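Local coordinates for putative branched chain amino acid ABC transporter, periplasmic amino acid-binding protein (Brucella ovis, PDB 4XFK), which probably binds branched-chain and other small amino acids in the periplasm as the receptor component of an ABC transport system, at residues L12-V17 and A79-Q84; V110-L115 and F129-F134; G153-R158 and V213-T218. The protein carries 1 engineered substitution. All coordinates share one frame; numbering follows the deposited sequence.

Contact 1: residues L12-V17 and A79-Q84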
loop_
_atom_site.group_PDB
_atom_site.type_symbol
_atom_site.label_atom_id
_atom_site.label_comp_id
_atom_site.label_asym_id
_atom_site.label_seq_id
_atom_site.Cartn_x
_atom_site.Cartn_y
_atom_site.Cartn_z
ATOM N N LEU A 12 1.307 -12.243 -22.353
ATOM C CA LEU A 12 0.670 -11.393 -21.360
ATOM C C LEU A 12 1.378 -10.046 -21.354
ATOM O O LEU A 12 2.604 -9.978 -21.249
ATOM C CB LEU A 12 0.758 -12.053 -19.989
ATOM C CG LEU A 12 0.008 -11.356 -18.858
ATOM C CD1 LEU A 12 -1.478 -11.297 -19.154
ATOM C CD2 LEU A 12 0.274 -12.087 -17.561
ATOM N N LYS A 13 0.595 -8.979 -21.474
ATOM C CA LYS A 13 1.117 -7.620 -21.463
ATOM C C LYS A 13 0.563 -6.881 -20.251
ATOM O O LYS A 13 -0.659 -6.709 -20.111
ATOM C CB LYS A 13 0.730 -6.886 -22.748
ATOM C CG LYS A 13 1.340 -7.501 -24.013
ATOM C CD LYS A 13 0.971 -6.690 -25.252
ATOM C CE LYS A 13 1.610 -7.253 -26.516
ATOM N NZ LYS A 13 1.342 -6.366 -27.682
ATOM N N ILE A 14 1.467 -6.438 -19.381
ATOM C CA ILE A 14 1.090 -5.773 -18.141
ATOM C C ILE A 14 1.577 -4.337 -18.169
ATOM O O ILE A 14 2.776 -4.085 -18.335
ATOM C CB ILE A 14 1.684 -6.505 -16.918
ATOM C CG1 ILE A 14 1.215 -7.962 -16.901
ATOM C CG2 ILE A 14 1.304 -5.794 -15.625
ATOM C CD1 ILE A 14 1.648 -8.736 -15.679
ATOM N N ALA A 15 0.642 -3.402 -18.000
ATOM C CA ALA A 15 0.959 -1.980 -18.026
ATOM C C ALA A 15 1.089 -1.403 -16.626
ATOM O O ALA A 15 0.171 -1.501 -15.820
ATOM C CB ALA A 15 -0.104 -1.218 -18.787
ATOM N N LEU A 16 2.227 -0.777 -16.358
ATOM C CA LEU A 16 2.454 -0.062 -15.105
ATOM C C LEU A 16 2.169 1.409 -15.366
ATOM O O LEU A 16 2.860 2.059 -16.164
ATOM C CB LEU A 16 3.902 -0.249 -14.652
ATOM C CG LEU A 16 4.325 0.537 -13.412
ATOM C CD1 LEU A 16 3.533 0.111 -12.184
ATOM C CD2 LEU A 16 5.828 0.390 -13.164
ATOM N N VAL A 17 1.120 1.924 -14.736
ATOM C CA VAL A 17 0.739 3.316 -14.919
ATOM C C VAL A 17 1.045 4.044 -13.619
ATOM O O VAL A 17 0.321 3.915 -12.633
ATOM C CB VAL A 17 -0.753 3.446 -15.272
ATOM C CG1 VAL A 17 -1.153 4.913 -15.418
ATOM C CG2 VAL A 17 -1.073 2.660 -16.544
ATOM N N ALA A 79 -2.426 -4.151 -23.534
ATOM C CA ALA A 79 -2.339 -4.553 -22.131
ATOM C C ALA A 79 -3.639 -5.212 -21.692
ATOM O O ALA A 79 -4.723 -4.659 -21.904
ATOM C CB ALA A 79 -2.022 -3.358 -21.241
ATOM N N GLN A 80 -3.536 -6.388 -21.081
ATOM C CA GLN A 80 -4.704 -7.050 -20.499
ATOM C C GLN A 80 -4.789 -6.776 -19.003
ATOM O O GLN A 80 -5.787 -7.104 -18.357
ATOM C CB GLN A 80 -4.658 -8.566 -20.717
ATOM C CG GLN A 80 -4.453 -9.018 -22.154
ATOM C CD GLN A 80 -3.004 -9.389 -22.420
ATOM O OE1 GLN A 80 -2.101 -8.976 -21.687
ATOM N NE2 GLN A 80 -2.772 -10.166 -23.468
ATOM N N ILE A 81 -3.722 -6.207 -18.449
ATOM C CA ILE A 81 -3.609 -5.948 -17.018
ATOM C C ILE A 81 -2.994 -4.569 -16.806
ATOM O O ILE A 81 -2.014 -4.203 -17.474
ATOM C CB ILE A 81 -2.722 -7.000 -16.318
ATOM C CG1 ILE A 81 -3.219 -8.410 -16.646
ATOM C CG2 ILE A 81 -2.667 -6.752 -14.807
ATOM C CD1 ILE A 81 -2.546 -9.484 -15.865
ATOM N N ILE A 82 -3.599 -3.808 -15.898
ATOM C CA ILE A 82 -3.110 -2.502 -15.471
ATOM C C ILE A 82 -2.667 -2.615 -14.017
ATOM O O ILE A 82 -3.416 -3.136 -13.188
ATOM C CB ILE A 82 -4.242 -1.448 -15.522
ATOM C CG1 ILE A 82 -4.872 -1.375 -16.920
ATOM C CG2 ILE A 82 -3.746 -0.078 -15.036
ATOM C CD1 ILE A 82 -3.925 -0.918 -18.004
ATOM N N VAL A 83 -1.479 -2.114 -13.711
ATOM C CA VAL A 83 -0.965 -2.094 -12.346
ATOM C C VAL A 83 -0.655 -0.655 -11.925
ATOM O O VAL A 83 -0.060 0.112 -12.697
ATOM C CB VAL A 83 0.312 -2.929 -12.252
ATOM C CG1 VAL A 83 0.995 -2.709 -10.936
ATOM C CG2 VAL A 83 -0.005 -4.413 -12.488
ATOM N N GLN A 84 -1.051 -0.302 -10.702
ATOM C CA GLN A 84 -0.835 1.038 -10.166
ATOM C C GLN A 84 -1.017 0.967 -8.656
ATOM O O GLN A 84 -1.697 0.061 -8.155
ATOM C CB GLN A 84 -1.826 2.029 -10.793
ATOM C CG GLN A 84 -1.706 3.477 -10.300
ATOM C CD GLN A 84 -2.571 3.762 -9.078
ATOM O OE1 GLN A 84 -3.369 2.922 -8.659
ATOM N NE2 GLN A 84 -2.411 4.952 -8.501
#
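The amide oxygen OE1 of Gln80 takes the backbone N-H of Lys13 at 2.7 Å, in the carbonyl plane and on a lone pair. The side chain can do this because it bends at chi2 (99°), curling back to the backbone of Lys13; Gln80 N returns a bond to Lys13 O, 3.1 Å away, so that one residue supplies both an acceptor and a donor. NE2 of the same amide donates to Pro11 O. These bonds open a parallel pairing in the Rossmann-like sheet of the first lobe of a periplasmic binding protein, where strand 13-18 lies between 54-59 and 81-84, all three parallel. Regular parallel bonds then follow, starting at Ile81 O: Ala15 N to Ile81 O, Val83 N to Ala15 O (2.7 Å) and Val17 N to Val83 O.

On one face of the sheet Ile14, Leu16, Ile81 and Val83 form a branched aliphatic layer, and Phe306 of helix 296-312 packs on Ile14 and Ile81. These two isoleucines run abreast in the same direction, Ile14 CG1 against Ile81 CB, while Ile14 CG2 reaches diagonally to Val83 CG2 at 3.7 Å. Leu12 extends this layer, its CD1 lying 3.9 Å from Ile81 CD1. On the other face Ala15 and Ile82 pack on Ala74 of helix 63-76, with Ile82 CD1 against Ala15 CB. Ala79 adds its methyl, 3.8 Å from Ala15 between the CB atoms, and also touches Ala74; such small residues let the helix lie close to the strands.

Polar chemistry returns at the C-terminal end, beside the sodium ligand Gly85. There Gln84 turns its amide away from Val17, OE1 to Tyr112 OH and NE2 to Ser87 O, leaving its CG only 3.1 Å from Val17 O.

Contact 2: residues V110-L115 and F129-F134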
loop_
_atom_site.group_PDB
_atom_site.type_symbol
_atom_site.label_atom_id
_atom_site.label_comp_id
_atom_site.label_asym_id
_atom_site.label_seq_id
_atom_site.Cartn_x
_atom_site.Cartn_y
_atom_site.Cartn_z
ATOM N N VAL A 110 -10.284 -6.216 -19.015
ATOM C CA VAL A 110 -8.970 -5.833 -18.516
ATOM C C VAL A 110 -8.978 -5.907 -16.990
ATOM O O VAL A 110 -9.969 -5.539 -16.347
ATOM C CB VAL A 110 -8.622 -4.403 -19.006
ATOM C CG1 VAL A 110 -7.383 -3.844 -18.312
ATOM C CG2 VAL A 110 -8.452 -4.389 -20.527
ATOM N N LEU A 111 -7.890 -6.417 -16.419
ATOM C CA LEU A 111 -7.735 -6.492 -14.969
ATOM C C LEU A 111 -6.987 -5.291 -14.418
ATOM O O LEU A 111 -6.022 -4.830 -15.019
ATOM C CB LEU A 111 -6.951 -7.743 -14.581
ATOM C CG LEU A 111 -7.687 -9.071 -14.533
ATOM C CD1 LEU A 111 -6.701 -10.219 -14.608
ATOM C CD2 LEU A 111 -8.510 -9.136 -13.253
ATOM N N TYR A 112 -7.423 -4.804 -13.262
ATOM C CA TYR A 112 -6.679 -3.779 -12.544
ATOM C C TYR A 112 -6.133 -4.412 -11.256
ATOM O O TYR A 112 -6.892 -4.754 -10.341
ATOM C CB TYR A 112 -7.573 -2.565 -12.260
ATOM C CG TYR A 112 -6.993 -1.511 -11.336
ATOM C CD1 TYR A 112 -5.616 -1.275 -11.262
ATOM C CD2 TYR A 112 -7.838 -0.740 -10.539
ATOM C CE1 TYR A 112 -5.108 -0.310 -10.397
ATOM C CE2 TYR A 112 -7.339 0.209 -9.688
ATOM C CZ TYR A 112 -5.984 0.423 -9.616
ATOM O OH TYR A 112 -5.524 1.376 -8.745
ATOM N N LEU A 113 -4.819 -4.612 -11.219
ATOM C CA LEU A 113 -4.148 -5.057 -10.002
ATOM C C LEU A 113 -3.683 -3.834 -9.237
ATOM O O LEU A 113 -2.730 -3.151 -9.619
ATOM C CB LEU A 113 -2.962 -5.958 -10.331
ATOM C CG LEU A 113 -3.252 -7.141 -11.259
ATOM C CD1 LEU A 113 -1.986 -7.962 -11.415
ATOM C CD2 LEU A 113 -4.397 -8.001 -10.750
ATOM N N ASN A 114 -4.400 -3.552 -8.163
ATOM C CA ASN A 114 -4.125 -2.410 -7.319
ATOM C C ASN A 114 -3.119 -2.834 -6.261
ATOM O O ASN A 114 -3.428 -3.592 -5.350
ATOM C CB ASN A 114 -5.453 -1.945 -6.722
ATOM C CG ASN A 114 -5.284 -0.945 -5.605
ATOM O OD1 ASN A 114 -4.175 -0.504 -5.304
ATOM N ND2 ASN A 114 -6.399 -0.589 -4.966
ATOM N N LEU A 115 -1.885 -2.365 -6.409
ATOM C CA LEU A 115 -0.822 -2.806 -5.526
ATOM C C LEU A 115 -0.573 -1.877 -4.350
ATOM O O LEU A 115 0.381 -2.093 -3.595
ATOM C CB LEU A 115 0.488 -2.998 -6.306
ATOM C CG LEU A 115 0.491 -4.081 -7.396
ATOM C CD1 LEU A 115 1.879 -4.217 -7.993
ATOM C CD2 LEU A 115 0.024 -5.425 -6.860
ATOM N N PHE A 129 -15.480 -6.798 -10.067
ATOM C CA PHE A 129 -14.841 -8.096 -10.207
ATOM C C PHE A 129 -13.425 -8.014 -10.773
ATOM O O PHE A 129 -12.580 -8.837 -10.451
ATOM C CB PHE A 129 -15.712 -9.016 -11.065
ATOM C CG PHE A 129 -15.153 -10.400 -11.228
ATOM C CD1 PHE A 129 -15.281 -11.345 -10.221
ATOM C CD2 PHE A 129 -14.510 -10.760 -12.397
ATOM C CE1 PHE A 129 -14.765 -12.627 -10.380
ATOM C CE2 PHE A 129 -14.000 -12.035 -12.569
ATOM C CZ PHE A 129 -14.120 -12.971 -11.556
ATOM N N TYR A 130 -13.158 -7.016 -11.609
ATOM C CA TYR A 130 -11.867 -6.950 -12.296
ATOM C C TYR A 130 -10.852 -6.033 -11.613
ATOM O O TYR A 130 -9.787 -5.768 -12.161
ATOM C CB TYR A 130 -12.055 -6.624 -13.787
ATOM C CG TYR A 130 -12.734 -7.754 -14.537
ATOM C CD1 TYR A 130 -12.000 -8.838 -15.011
ATOM C CD2 TYR A 130 -14.113 -7.767 -14.725
ATOM C CE1 TYR A 130 -12.622 -9.891 -15.681
ATOM C CE2 TYR A 130 -14.741 -8.812 -15.386
ATOM C CZ TYR A 130 -13.994 -9.869 -15.858
ATOM O OH TYR A 130 -14.626 -10.907 -16.517
ATOM N N HIS A 131 -11.194 -5.561 -10.417
ATOM C CA HIS A 131 -10.236 -4.915 -9.529
ATOM C C HIS A 131 -9.868 -5.873 -8.395
ATOM O O HIS A 131 -10.741 -6.548 -7.820
ATOM C CB HIS A 131 -10.812 -3.615 -8.945
ATOM C CG HIS A 131 -10.087 -3.119 -7.720
ATOM N ND1 HIS A 131 -10.483 -3.454 -6.444
ATOM C CD2 HIS A 131 -9.002 -2.318 -7.573
ATOM C CE1 HIS A 131 -9.667 -2.896 -5.563
ATOM N NE2 HIS A 131 -8.761 -2.196 -6.223
ATOM N N PHE A 132 -8.575 -5.914 -8.077
ATOM C CA PHE A 132 -8.080 -6.652 -6.923
ATOM C C PHE A 132 -7.128 -5.756 -6.161
ATOM O O PHE A 132 -6.221 -5.168 -6.769
ATOM C CB PHE A 132 -7.314 -7.902 -7.363
ATOM C CG PHE A 132 -8.179 -8.984 -7.932
ATOM C CD1 PHE A 132 -8.576 -8.949 -9.256
ATOM C CD2 PHE A 132 -8.594 -10.044 -7.135
ATOM C CE1 PHE A 132 -9.368 -9.956 -9.781
ATOM C CE2 PHE A 132 -9.372 -11.057 -7.656
ATOM C CZ PHE A 132 -9.765 -11.015 -8.980
ATOM N N ARG A 133 -7.306 -5.673 -4.846
ATOM C CA ARG A 133 -6.382 -4.912 -4.003
ATOM C C ARG A 133 -5.483 -5.845 -3.200
ATOM O O ARG A 133 -5.964 -6.726 -2.473
ATOM C CB ARG A 133 -7.115 -3.946 -3.062
ATOM C CG ARG A 133 -6.180 -3.378 -2.000
ATOM C CD ARG A 133 -6.557 -2.000 -1.502
ATOM N NE ARG A 133 -7.873 -1.948 -0.879
ATOM C CZ ARG A 133 -8.539 -0.814 -0.728
ATOM N NH1 ARG A 133 -9.736 -0.810 -0.153
ATOM N NH2 ARG A 133 -8.001 0.313 -1.174
ATOM N N PHE A 134 -4.177 -5.644 -3.340
ATOM C CA PHE A 134 -3.177 -6.513 -2.714
ATOM C C PHE A 134 -2.511 -5.906 -1.486
ATOM O O PHE A 134 -1.724 -6.565 -0.792
ATOM C CB PHE A 134 -2.131 -6.931 -3.752
ATOM C CG PHE A 134 -2.709 -7.762 -4.860
ATOM C CD1 PHE A 134 -2.794 -9.140 -4.743
ATOM C CD2 PHE A 134 -3.208 -7.156 -6.001
ATOM C CE1 PHE A 134 -3.322 -9.907 -5.772
ATOM C CE2 PHE A 134 -3.757 -7.911 -7.023
ATOM C CZ PHE A 134 -3.811 -9.290 -6.906
#
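Asn114, Phe134 and Tyr130 bury the most surface where parallel strands 111-114 and 131-133 meet at the edge of the first-lobe sheet. Asn114 gives its ND2 to His131 NE2 at 3.1 Å, and the bond lies in the imidazole plane and in the amide plane alike, although those planes are 49° apart. Its place in the strand sets Asn114 on the face of Tyr112 and His131, and chi1 (168°) swings CG beside the carbonyl carbon, from where ND2 meets the imidazole. The carbonyl end, OD1, is taken by Gly116 N and Ala117 N; as Gly116 binds the sodium ion, Asn114 ties this strand to the loop that carries a metal ligand. Asparagine suits the place, having a donor and an acceptor at one short tip.

Phe134 packs with Leu113 and Leu115, away from the amide of Asn114. Its N binds Asn114 O at 3.0 Å, and the same oxygen lies near the ring plane, 3.6 Å from Phe134 CD2. Leu113 CD2 also arrives at the edge, 3.8 Å from Phe134 CE2, while Leu115 CD2 approaches more obliquely; both leucines meet the same CD2-CE2 side of the ring.

Tyr130, at the start, lays CB against Val110 O at 3.5 Å and offers its ring edge to Leu111 CD2. Tyr130 O accepts Tyr112 N (2.8 Å), and the tyrosine hydroxyl reaches Thr323. Leu111 CD2 goes on to the edge of Phe132, 3.7 Å from Phe132 CE1, which continues the apolar layer toward helix 322-331.

Because Asn114 ND2 can only donate, His131 NE2 must act as acceptor: the imidazole is therefore probably neutral here, with its proton on ND1.

Contact 3: residues G153-R158 and V213-T218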
loop_
_atom_site.group_PDB
_atom_site.type_symbol
_atom_site.label_atom_id
_atom_site.label_comp_id
_atom_site.label_asym_id
_atom_site.label_seq_id
_atom_site.Cartn_x
_atom_site.Cartn_y
_atom_site.Cartn_z
ATOM N N GLY A 153 1.088 -1.328 25.334
ATOM C CA GLY A 153 0.961 -0.411 26.454
ATOM C C GLY A 153 1.536 0.971 26.183
ATOM O O GLY A 153 1.864 1.705 27.120
ATOM N N ILE A 154 1.636 1.337 24.907
ATOM C CA ILE A 154 2.219 2.623 24.521
ATOM C C ILE A 154 1.232 3.554 23.821
ATOM O O ILE A 154 1.634 4.525 23.174
ATOM C CB ILE A 154 3.478 2.447 23.645
ATOM C CG1 ILE A 154 3.137 1.734 22.328
ATOM C CG2 ILE A 154 4.554 1.699 24.422
ATOM C CD1 ILE A 154 4.278 1.752 21.314
ATOM N N LEU A 155 -0.056 3.257 23.953
ATOM C CA LEU A 155 -1.109 4.131 23.445
ATOM C C LEU A 155 -1.725 4.957 24.582
ATOM O O LEU A 155 -2.456 4.430 25.425
ATOM C CB LEU A 155 -2.198 3.298 22.774
ATOM C CG LEU A 155 -3.339 4.061 22.102
ATOM C CD1 LEU A 155 -2.853 4.785 20.850
ATOM C CD2 LEU A 155 -4.492 3.124 21.775
ATOM N N GLY A 156 -1.431 6.251 24.611
ATOM C CA GLY A 156 -2.007 7.138 25.608
ATOM C C GLY A 156 -3.464 7.457 25.323
ATOM O O GLY A 156 -4.006 7.063 24.289
ATOM N N GLU A 157 -4.105 8.183 26.233
ATOM C CA GLU A 157 -5.537 8.438 26.122
ATOM C C GLU A 157 -5.899 9.568 25.174
ATOM O O GLU A 157 -7.062 9.708 24.805
ATOM C CB GLU A 157 -6.147 8.755 27.488
ATOM C CG GLU A 157 -5.954 7.679 28.540
ATOM C CD GLU A 157 -4.697 7.886 29.358
ATOM O OE1 GLU A 157 -3.789 8.602 28.885
ATOM O OE2 GLU A 157 -4.624 7.339 30.480
ATOM N N ARG A 158 -4.916 10.382 24.795
ATOM C CA ARG A 158 -5.195 11.565 23.990
ATOM C C ARG A 158 -4.500 11.493 22.639
ATOM O O ARG A 158 -3.303 11.203 22.558
ATOM C CB ARG A 158 -4.774 12.830 24.734
ATOM C CG ARG A 158 -5.641 13.139 25.953
ATOM C CD ARG A 158 -5.110 14.318 26.753
ATOM N NE ARG A 158 -5.207 15.598 26.052
ATOM C CZ ARG A 158 -6.289 16.370 26.046
ATOM N NH1 ARG A 158 -7.386 15.987 26.687
ATOM N NH2 ARG A 158 -6.279 17.523 25.388
ATOM N N VAL A 213 -1.307 15.857 23.308
ATOM C CA VAL A 213 -1.618 14.483 22.952
ATOM C C VAL A 213 -0.429 13.541 23.102
ATOM O O VAL A 213 0.727 13.957 23.114
ATOM C CB VAL A 213 -2.163 14.395 21.510
ATOM C CG1 VAL A 213 -3.467 15.182 21.382
ATOM C CG2 VAL A 213 -1.127 14.890 20.500
ATOM N N ASP A 214 -0.735 12.255 23.204
ATOM C CA ASP A 214 0.288 11.228 23.294
ATOM C C ASP A 214 0.632 10.662 21.918
ATOM O O ASP A 214 1.772 10.254 21.662
ATOM C CB ASP A 214 -0.209 10.123 24.224
ATOM C CG ASP A 214 -0.753 10.679 25.527
ATOM O OD1 ASP A 214 0.048 11.287 26.262
ATOM O OD2 ASP A 214 -1.967 10.538 25.809
ATOM N N THR A 215 -0.356 10.655 21.031
ATOM C CA THR A 215 -0.227 10.008 19.732
ATOM C C THR A 215 -0.775 10.928 18.662
ATOM O O THR A 215 -1.809 11.568 18.853
ATOM C CB THR A 215 -1.039 8.706 19.701
ATOM O OG1 THR A 215 -0.663 7.889 20.814
ATOM C CG2 THR A 215 -0.805 7.939 18.404
ATOM N N VAL A 216 -0.073 10.996 17.535
ATOM C CA VAL A 216 -0.556 11.705 16.355
ATOM C C VAL A 216 -0.776 10.685 15.240
ATOM O O VAL A 216 0.185 10.144 14.695
ATOM C CB VAL A 216 0.439 12.777 15.880
ATOM C CG1 VAL A 216 -0.121 13.494 14.651
ATOM C CG2 VAL A 216 0.742 13.760 17.014
ATOM N N PHE A 217 -2.035 10.403 14.917
ATOM C CA PHE A 217 -2.334 9.490 13.822
ATOM C C PHE A 217 -2.260 10.223 12.496
ATOM O O PHE A 217 -2.871 11.284 12.336
ATOM C CB PHE A 217 -3.741 8.913 13.972
ATOM C CG PHE A 217 -3.896 7.945 15.119
ATOM C CD1 PHE A 217 -3.382 6.657 15.034
ATOM C CD2 PHE A 217 -4.575 8.317 16.271
ATOM C CE1 PHE A 217 -3.530 5.763 16.081
ATOM C CE2 PHE A 217 -4.723 7.428 17.317
ATOM C CZ PHE A 217 -4.206 6.152 17.224
ATOM N N THR A 218 -1.541 9.652 11.532
ATOM C CA THR A 218 -1.483 10.267 10.213
ATOM C C THR A 218 -1.218 9.251 9.117
ATOM O O THR A 218 -0.355 8.377 9.255
ATOM C CB THR A 218 -0.427 11.413 10.142
ATOM O OG1 THR A 218 -0.437 11.972 8.824
ATOM C CG2 THR A 218 0.980 10.923 10.466
HETATM O O HOH W 1 0.712 7.116 22.812
HETATM O O HOH W 2 -3.220 8.340 22.005
#
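Val213 sets its CB 3.5 Å from Arg158 O, at the point where the segment before strand 215-218 comes alongside the start of strand 158-164. Both strands belong to the Rossmann-like sheet of the second lobe of this periplasmic binding protein, in which they run parallel as neighbours. With CG1 a little farther off than CB, the branch of the valine puts carbon against the Arg158 carbonyl, while the arginine's guanidinium turns off to Asn212 O and Ala211 O.

Asp214 carries the polar exchange. Its N-H bonds Arg158 O at 2.8 Å, from 36° above the carbonyl plane, and its OD2 receives Arg158 N in return at 3.1 Å, on the anti side of the carboxylate. Backbone and side chain of one aspartate thus grip both the N-H and the C=O of Arg158. Asp214 OD2 also lies 3.4 Å from Gly156 CA, and glycine suits that position because no side chain stands in the way. Glu157 OE1 is 4.1 Å from Asp214 OD2; both residues are exposed, so solvent probably screens the two charges.

Thr215 follows with a weak bond from its N to Arg158 O. Its OG1 is the hub for two waters: one donates to it and also joins Ile154 O and Gly156 N, while the other accepts its proton and donates to Gly156 O and Arg158 O. Ile154 O, Gly156 N, Gly156 O and Arg158 O are in this way all bridged to the hydroxyl of a buried threonine. The methyl CG2 of Thr215 lies over the centre of the Phe217 ring, 4.0 Å above the plane.

Phe217 then meets the loop through Leu155, which crosses it at about a right angle with Leu155 CD1 4.1 Å from Phe217 CZ.

Contacts 1 and 2 are buried neighbours in the parallel sheet of one lobe, whereas contact 3 lies about 40 Å from contact 1 and 34 Å from contact 2, centre to centre, in the sheet of the other lobe. The first two meet directly: strand 81-84 pairs with 111-114, and Gln84 bonds Tyr112, so strand order continues from one contact into the next. Their chemistry is that of a core, with regular backbone bonds and aliphatic or aromatic layers, and with the side chains of Gln84 and Asn114 each about 7 Å from a bound sodium ion. Contact 3, partly buried at a strand start, relies instead on a carboxylate and two bridging waters, with little apolar packing.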